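Local atomic coordinates of possible transcriptional regulatory arsR-family protein (PDB entry 3GW2), a protein that probably binds DNA as an ArsR-family transcriptional regulator, forming part of a regulatory network that coordinates tolerance to the antitubercular drug bedaquiline. Residues K20-G25 and G65-A70; L28-L33 and E42-A47. All coordinates share one frame; numbering follows the deposited sequence.

Interaction 1 sits in the core near the middle of the chain and joins the C-terminal end of helix 11-22 to the link between helix 52-64 and strand 68-73. Interaction 2 lies farther out, only partly buried, and packs helix 27-34 against helix 41-48, the first helix of the helix-turn-helix. Along the sequence the second is nested inside the loop that the first closes. Leu31, on helix 27-34, connects them, touching Leu22, Leu67 and Val68 with its methyls. Both are apolar and free of cross-segment hydrogen bonds. Interaction 1 is wholly buried, whereas interaction 2 runs from buried isoleucines to an exposed alanine. Each also adjoins the second subunit.

Interaction 1. Residues K20-G25 and G65-A70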
loop_
_atom_site.group_PDB
_atom_site.type_symbol
_atom_site.label_atom_id
_atom_site.label_comp_id
_atom_site.label_asym_id
_atom_site.label_seq_id
_atom_site.Cartn_x
_atom_site.Cartn_y
_atom_site.Cartn_z
ATOM N N LYS A 20 -2.346 3.757 2.761
ATOM C CA LYS A 20 -3.386 4.776 2.608
ATOM C C LYS A 20 -3.149 5.607 1.351
ATOM O O LYS A 20 -4.075 5.828 0.581
ATOM C CB LYS A 20 -3.447 5.674 3.849
ATOM C CG LYS A 20 -4.582 6.712 3.841
ATOM C CD LYS A 20 -4.872 7.213 5.268
ATOM C CE LYS A 20 -6.167 8.032 5.333
ATOM N NZ LYS A 20 -6.191 9.085 4.261
ATOM N N ALA A 21 -1.904 6.033 1.127
ATOM C CA ALA A 21 -1.552 6.794 -0.081
ATOM C C ALA A 21 -1.839 6.015 -1.358
ATOM O O ALA A 21 -2.256 6.598 -2.359
ATOM C CB ALA A 21 -0.088 7.216 -0.048
ATOM N N LEU A 22 -1.614 4.699 -1.314
ATOM C CA LEU A 22 -1.775 3.843 -2.481
ATOM C C LEU A 22 -3.221 3.440 -2.708
ATOM O O LEU A 22 -3.562 2.921 -3.765
ATOM C CB LEU A 22 -0.903 2.579 -2.345
ATOM C CG LEU A 22 0.619 2.689 -2.501
ATOM C CD1 LEU A 22 1.339 1.378 -2.088
ATOM C CD2 LEU A 22 1.016 3.088 -3.918
ATOM N N ALA A 23 -4.070 3.691 -1.718
ATOM C CA ALA A 23 -5.418 3.117 -1.677
ATOM C C ALA A 23 -6.457 3.864 -2.517
ATOM O O ALA A 23 -7.614 3.930 -2.138
ATOM C CB ALA A 23 -5.902 3.000 -0.223
ATOM N N ASN A 24 -6.041 4.417 -3.649
ATOM C CA ASN A 24 -6.948 5.124 -4.536
ATOM C C ASN A 24 -6.460 4.940 -5.964
ATOM O O ASN A 24 -5.367 5.390 -6.314
ATOM C CB ASN A 24 -7.024 6.607 -4.142
ATOM C CG ASN A 24 -8.017 7.396 -4.986
ATOM O OD1 ASN A 24 -7.821 7.579 -6.186
ATOM N ND2 ASN A 24 -9.078 7.875 -4.356
ATOM N N GLY A 25 -7.268 4.271 -6.781
ATOM C CA GLY A 25 -6.842 3.872 -8.123
ATOM C C GLY A 25 -6.507 5.028 -9.035
ATOM O O GLY A 25 -5.537 4.983 -9.809
ATOM N N GLY A 65 2.144 9.786 2.628
ATOM C CA GLY A 65 2.611 8.415 2.568
ATOM C C GLY A 65 4.070 8.310 2.164
ATOM O O GLY A 65 4.589 7.206 1.994
ATOM N N GLY A 66 4.734 9.457 2.006
ATOM C CA GLY A 66 6.157 9.491 1.712
ATOM C C GLY A 66 6.512 9.129 0.282
ATOM O O GLY A 66 7.682 8.854 -0.016
ATOM N N LEU A 67 5.521 9.170 -0.606
ATOM C CA LEU A 67 5.667 8.643 -1.961
ATOM C C LEU A 67 6.094 9.701 -2.983
ATOM O O LEU A 67 6.643 9.370 -4.036
ATOM C CB LEU A 67 4.371 7.961 -2.419
ATOM C CG LEU A 67 3.889 6.727 -1.643
ATOM C CD1 LEU A 67 2.678 6.117 -2.326
ATOM C CD2 LEU A 67 4.991 5.682 -1.475
ATOM N N VAL A 68 5.822 10.964 -2.673
ATOM C CA VAL A 68 6.258 12.080 -3.507
ATOM C C VAL A 68 6.908 13.167 -2.638
ATOM O O VAL A 68 6.673 13.224 -1.423
ATOM C CB VAL A 68 5.092 12.696 -4.332
ATOM C CG1 VAL A 68 4.548 11.694 -5.363
ATOM C CG2 VAL A 68 3.967 13.219 -3.424
ATOM N N GLU A 69 7.736 14.008 -3.258
ATOM C CA GLU A 69 8.232 15.221 -2.608
ATOM C C GLU A 69 7.836 16.422 -3.442
ATOM O O GLU A 69 7.511 16.275 -4.622
ATOM C CB GLU A 69 9.746 15.175 -2.409
ATOM C CG GLU A 69 10.185 13.993 -1.557
ATOM C CD GLU A 69 11.037 14.389 -0.381
ATOM O OE1 GLU A 69 11.665 15.471 -0.433
ATOM O OE2 GLU A 69 11.090 13.610 0.602
ATOM N N ALA A 70 7.854 17.599 -2.822
ATOM C CA ALA A 70 7.393 18.819 -3.452
ATOM C C ALA A 70 8.407 19.938 -3.284
ATOM O O ALA A 70 9.152 19.975 -2.309
ATOM C CB ALA A 70 6.052 19.238 -2.876
#
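Where Ala21 and Leu22 meet Gly65 and Leu67 there is no ring or other flat side group to lay a face or an edge against; the surfaces are methyls and a glycine CA. The flat side groups of the two segments, the Asn24 amide and the Glu69 carboxylate, take no part; Asn24 OD1 caps Arg27 N at the start of helix 27-34. In the contact itself, Ala21 CB comes to 3.9 Å from Gly65 CA, close because glycine has no side chain. Gly66 then takes positive phi (75°) and closes helix 52-64 in a Schellman motif, after which Leu67 points back to helix 11-22. Its CG stands beside the backbone N, anti to the carbonyl carbon (chi1 -63°), and one branch does the touching: Leu67 CD1 lies 3.7 Å from Ala21 CB and 3.8 Å from Leu22 CD2. The two leucines cross at about a right angle. Leu67 also packs on Val86 and Leu89 of helix 84-98, and on Val96 of the second subunit, tying the centre of this winged helix-turn-helix domain to the dimer. With no polar bond across it, nothing directional holds the contact; the fit of methyls to the glycine carries it.

Interaction 2. Residues L28-L33 and E42-A47; sequences LQILDL and EAIATA
Leu33 reaches from helix 27-34 to Ile44 and Ala47 on helix 41-48, and its side chain can be walked outward from CB. CB starts toward the other helix; CG sits anti to the backbone N (chi1 -173°), which sends the fork toward helix 41-48. At the fork CD1 comes to 3.9 Å from Ala47 CB. CD2 does more, lying 3.6 Å from Ala47 CB. The same CD2 is 3.8 Å from Ile44 CA and also touches Ile44 CG1. The leucine tip therefore rests on the backbone of helix 41-48 as well as on its side chains.

One turn earlier, Ile30 meets the other branch of Ile44, with Ile30 CG1 at 3.8 Å from Ile44 CG2. These two isoleucines cross at about a right angle, and Ile44 thus offers CG1 to Leu33 and CG2 to Ile30. The helix segments run at 116° to each other, their axes 10.4 Å apart at closest approach. Ile30 also packs on Asn58, Leu59 and Leu62 of helix 52-64, so it touches both helices of the DNA-binding helix-turn-helix.

Within helix 41-48, Thr46 turns its hydroxyl back on its own helix: OG1 donates to Glu42 O at 3.0 Å. That carbonyl also takes the bond from Thr46 N, the two donors arriving from opposite faces of its plane. Glu42 itself makes a salt bridge to Arg76.

Only hydrocarbon crosses between the two segments, while the polar bonds of Thr46 and Glu42 stay within helix 41-48 or run to Arg76. The apolar seam grades from inside to outside: buried isoleucines meet at one end, and Leu33 lies over the exposed Ala47 at the other.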
loop_
_atom_site.group_PDB
_atom_site.type_symbol
_atom_site.label_atom_id
_atom_site.label_comp_id
_atom_site.label_asym_id
_atom_site.label_seq_id
_atom_site.Cartn_x
_atom_site.Cartn_y
_atom_site.Cartn_z
ATOM N N LEU A 28 -3.237 6.744 -8.198
ATOM C CA LEU A 28 -2.081 6.010 -8.732
ATOM C C LEU A 28 -1.652 6.456 -10.150
ATOM O O LEU A 28 -0.498 6.259 -10.560
ATOM C CB LEU A 28 -2.371 4.512 -8.715
ATOM C CG LEU A 28 -2.081 3.704 -7.431
ATOM C CD1 LEU A 28 -2.115 4.552 -6.184
ATOM C CD2 LEU A 28 -3.056 2.569 -7.322
ATOM N N GLN A 29 -2.588 7.035 -10.895
ATOM C CA GLN A 29 -2.286 7.640 -12.198
ATOM C C GLN A 29 -1.219 8.715 -12.064
ATOM O O GLN A 29 -0.325 8.811 -12.896
ATOM C CB GLN A 29 -3.545 8.229 -12.836
ATOM C CG GLN A 29 -4.600 7.182 -13.150
ATOM C CD GLN A 29 -5.853 7.767 -13.765
ATOM O OE1 GLN A 29 -6.922 7.156 -13.710
ATOM N NE2 GLN A 29 -5.730 8.941 -14.364
ATOM N N ILE A 30 -1.299 9.495 -10.993
ATOM C CA ILE A 30 -0.279 10.498 -10.689
ATOM C C ILE A 30 1.107 9.882 -10.630
ATOM O O ILE A 30 2.061 10.432 -11.176
ATOM C CB ILE A 30 -0.580 11.251 -9.369
ATOM C CG1 ILE A 30 -1.856 12.106 -9.521
ATOM C CG2 ILE A 30 0.619 12.125 -8.978
ATOM C CD1 ILE A 30 -2.408 12.697 -8.209
ATOM N N LEU A 31 1.212 8.723 -9.986
ATOM C CA LEU A 31 2.501 8.034 -9.856
ATOM C C LEU A 31 3.054 7.599 -11.202
ATOM O O LEU A 31 4.238 7.797 -11.479
ATOM C CB LEU A 31 2.398 6.861 -8.863
ATOM C CG LEU A 31 2.224 7.253 -7.396
ATOM C CD1 LEU A 31 2.099 6.009 -6.524
ATOM C CD2 LEU A 31 3.388 8.117 -6.910
ATOM N N ASP A 32 2.197 7.045 -12.060
ATOM C CA ASP A 32 2.604 6.691 -13.429
ATOM C C ASP A 32 3.054 7.904 -14.211
ATOM O O ASP A 32 4.020 7.838 -14.974
ATOM C CB ASP A 32 1.476 5.982 -14.179
ATOM C CG ASP A 32 1.691 4.485 -14.262
ATOM O OD1 ASP A 32 2.762 4.048 -14.743
ATOM O OD2 ASP A 32 0.792 3.731 -13.849
ATOM N N LEU A 33 2.369 9.023 -13.994
ATOM C CA LEU A 33 2.694 10.267 -14.675
ATOM C C LEU A 33 4.050 10.832 -14.254
ATOM O O LEU A 33 4.808 11.331 -15.090
ATOM C CB LEU A 33 1.594 11.304 -14.444
ATOM C CG LEU A 33 1.729 12.594 -15.235
ATOM C CD1 LEU A 33 1.467 12.369 -16.731
ATOM C CD2 LEU A 33 0.795 13.636 -14.664
ATOM N N GLU A 42 -0.434 21.938 -11.783
ATOM C CA GLU A 42 -1.316 22.325 -12.890
ATOM C C GLU A 42 -1.267 21.262 -13.986
ATOM O O GLU A 42 -2.306 20.797 -14.482
ATOM C CB GLU A 42 -0.879 23.685 -13.468
ATOM C CG GLU A 42 -2.019 24.656 -13.712
ATOM C CD GLU A 42 -1.655 25.790 -14.689
ATOM O OE1 GLU A 42 -0.574 26.423 -14.531
ATOM O OE2 GLU A 42 -2.457 26.045 -15.626
ATOM N N ALA A 43 -0.042 20.869 -14.349
ATOM C CA ALA A 43 0.172 19.861 -15.392
ATOM C C ALA A 43 -0.386 18.486 -14.994
ATOM O O ALA A 43 -1.004 17.796 -15.816
ATOM C CB ALA A 43 1.665 19.773 -15.765
ATOM N N ILE A 44 -0.174 18.103 -13.738
ATOM C CA ILE A 44 -0.657 16.827 -13.194
ATOM C C ILE A 44 -2.197 16.787 -13.191
ATOM O O ILE A 44 -2.812 15.767 -13.532
ATOM C CB ILE A 44 -0.123 16.596 -11.745
ATOM C CG1 ILE A 44 1.402 16.408 -11.753
ATOM C CG2 ILE A 44 -0.789 15.391 -11.082
ATOM C CD1 ILE A 44 2.061 16.640 -10.402
ATOM N N ALA A 45 -2.805 17.902 -12.817
ATOM C CA ALA A 45 -4.260 18.034 -12.801
ATOM C C ALA A 45 -4.819 17.869 -14.214
ATOM O O ALA A 45 -5.767 17.111 -14.444
ATOM C CB ALA A 45 -4.645 19.388 -12.245
ATOM N N THR A 46 -4.216 18.580 -15.158
ATOM C CA THR A 46 -4.623 18.542 -16.559
ATOM C C THR A 46 -4.426 17.155 -17.191
ATOM O O THR A 46 -5.315 16.652 -17.894
ATOM C CB THR A 46 -3.858 19.598 -17.352
ATOM O OG1 THR A 46 -4.154 20.893 -16.803
ATOM C CG2 THR A 46 -4.267 19.581 -18.836
ATOM N N ALA A 47 -3.273 16.538 -16.926
ATOM C CA ALA A 47 -2.966 15.218 -17.469
ATOM C C ALA A 47 -3.914 14.142 -16.947
ATOM O O ALA A 47 -4.254 13.212 -17.669
ATOM C CB ALA A 47 -1.504 14.828 -17.177
#